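Local coordinates for protein CRISPR-associated endonuclease Cas9 (Campylobacter jejuni subsp. jejuni serotype O:2, PDB 5X2H) that cleaves invading DNA under the guidance of a CRISPR RNA, in nature with HNH and RuvC-like nuclease domains, here without the HNH domain, at residues L660-E664 with L665-R669. Sequence-based numbering, arbitrary orientation.
Sequences LKALE and LGKIR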
loop_
_atom_site.group_PDB
_atom_site.type_symbol
_atom_site.label_atom_id
_atom_site.label_comp_id
_atom_site.label_asym_id
_atom_site.label_seq_id
_atom_site.Cartn_x
_atom_site.Cartn_y
_atom_site.Cartn_z
ATOM N N LEU A 660 27.768 -20.373 -15.136
ATOM C CA LEU A 660 26.825 -21.005 -16.050
ATOM C C LEU A 660 26.114 -22.175 -15.390
ATOM O O LEU A 660 24.931 -22.420 -15.659
ATOM C CB LEU A 660 27.551 -21.466 -17.314
ATOM C CG LEU A 660 28.160 -20.358 -18.177
ATOM C CD1 LEU A 660 29.119 -20.946 -19.195
ATOM C CD2 LEU A 660 27.064 -19.554 -18.868
ATOM N N LYS A 661 26.812 -22.902 -14.518
ATOM C CA LYS A 661 26.182 -24.004 -13.805
ATOM C C LYS A 661 25.183 -23.491 -12.777
ATOM O O LYS A 661 24.079 -24.035 -12.649
ATOM C CB LYS A 661 27.252 -24.864 -13.141
ATOM C CG LYS A 661 26.737 -26.152 -12.545
ATOM C CD LYS A 661 27.891 -27.079 -12.236
ATOM C CE LYS A 661 27.394 -28.432 -11.785
ATOM N NZ LYS A 661 28.508 -29.421 -11.702
ATOM N N ALA A 662 25.554 -22.444 -12.036
ATOM C CA ALA A 662 24.624 -21.833 -11.094
ATOM C C ALA A 662 23.382 -21.315 -11.807
ATOM O O ALA A 662 22.268 -21.418 -11.281
ATOM C CB ALA A 662 25.315 -20.704 -10.335
ATOM N N LEU A 663 23.554 -20.755 -13.006
ATOM C CA LEU A 663 22.399 -20.309 -13.776
ATOM C C LEU A 663 21.516 -21.486 -14.168
ATOM O O LEU A 663 20.285 -21.387 -14.127
ATOM C CB LEU A 663 22.855 -19.543 -15.018
ATOM C CG LEU A 663 23.385 -18.133 -14.761
ATOM C CD1 LEU A 663 24.000 -17.540 -16.024
ATOM C CD2 LEU A 663 22.261 -17.246 -14.237
ATOM N N GLU A 664 22.126 -22.614 -14.536
ATOM C CA GLU A 664 21.343 -23.773 -14.939
ATOM C C GLU A 664 20.593 -24.397 -13.768
ATOM O O GLU A 664 19.574 -25.060 -13.984
ATOM C CB GLU A 664 22.243 -24.821 -15.596
ATOM C CG GLU A 664 21.524 -25.633 -16.660
ATOM C CD GLU A 664 22.147 -26.994 -16.896
ATOM O OE1 GLU A 664 23.393 -27.091 -16.942
ATOM O OE2 GLU A 664 21.379 -27.972 -17.031
ATOM N N LEU A 665 21.068 -24.194 -12.539
ATOM C CA LEU A 665 20.440 -24.769 -11.359
ATOM C C LEU A 665 19.477 -23.818 -10.662
ATOM O O LEU A 665 18.720 -24.259 -9.791
ATOM C CB LEU A 665 21.512 -25.220 -10.359
ATOM C CG LEU A 665 22.360 -26.420 -10.782
ATOM C CD1 LEU A 665 23.559 -26.578 -9.863
ATOM C CD2 LEU A 665 21.521 -27.683 -10.785
ATOM N N GLY A 666 19.486 -22.537 -11.016
ATOM C CA GLY A 666 18.628 -21.570 -10.367
ATOM C C GLY A 666 19.210 -20.924 -9.132
ATOM O O GLY A 666 18.479 -20.223 -8.422
ATOM N N LYS A 667 20.496 -21.145 -8.842
ATOM C CA LYS A 667 21.126 -20.482 -7.705
ATOM C C LYS A 667 21.255 -18.985 -7.941
ATOM O O LYS A 667 21.328 -18.208 -6.981
ATOM C CB LYS A 667 22.498 -21.102 -7.430
ATOM C CG LYS A 667 22.446 -22.572 -7.040
ATOM C CD LYS A 667 23.837 -23.183 -6.988
ATOM C CE LYS A 667 24.726 -22.459 -5.991
ATOM N NZ LYS A 667 24.220 -22.591 -4.601
ATOM N N ILE A 668 21.302 -18.571 -9.207
ATOM C CA ILE A 668 21.221 -17.174 -9.605
ATOM C C ILE A 668 20.395 -17.112 -10.881
ATOM O O ILE A 668 20.214 -18.111 -11.581
ATOM C CB ILE A 668 22.605 -16.525 -9.839
ATOM C CG1 ILE A 668 23.463 -17.413 -10.747
ATOM C CG2 ILE A 668 23.296 -16.237 -8.516
ATOM C CD1 ILE A 668 24.798 -16.797 -11.134
ATOM N N ARG A 669 19.890 -15.918 -11.178
ATOM C CA ARG A 669 19.074 -15.696 -12.357
ATOM C C ARG A 669 19.735 -14.660 -13.255
ATOM O O ARG A 669 20.550 -13.846 -12.811
ATOM C CB ARG A 669 17.663 -15.230 -11.982
ATOM C CG ARG A 669 17.048 -15.977 -10.813
ATOM C CD ARG A 669 16.649 -17.394 -11.178
ATOM N NE ARG A 669 16.149 -18.115 -10.010
ATOM C CZ ARG A 669 15.428 -19.230 -10.067
ATOM N NH1 ARG A 669 15.109 -19.759 -11.240
ATOM N NH2 ARG A 669 15.018 -19.813 -8.948
HETATM O O HOH W 1 18.905 -19.090 -13.653
#
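Ala662 O takes the amide hydrogen of Lys667 across the end of helix 655-665, at 3.0 Å from Lys667 N, in a weak, bent bond. Gly666 N is shared between Ala662 O and Leu663 O, weakly to each, with Leu663 O at 3.4 Å, while a weak bond from Leu665 N to Lys661 O continues the helical pattern. Gly666, with phi at 88°, adopts a conformation that comes easily to glycine and turns the chain out of the helix.

A water bridges the helix end and Ile668 across this turn, donating to Leu663 O (2.7 Å from the water oxygen) and to Ile668 O.

The apolar contacts centre on Ile668. Its CG1 sits between backbone N and carbonyl carbon (chi1 49°), which brings it up to Ala662 CB at 3.8 Å and Leu663 CD2 at 3.7 Å. Tyr653 touches Ala662, Lys667 and Ile668. On another side of the helix, Leu665 runs alongside the aliphatic part of Lys661, CD1 to CG 4.2 Å, and rests on Ile723 and Trp726.

The charged ends have partners farther off: Lys661 forms a salt bridge to Asp725, Lys667 to a DNA phosphate, and Arg669 to Asp704, with a hydrogen bond to Asn678. With its paired 6→1 and 5→2 bonds around a positive-phi glycine, this is a Schellman motif, leading from the helix into the 668-671/674-677 hairpin of the wedge domain.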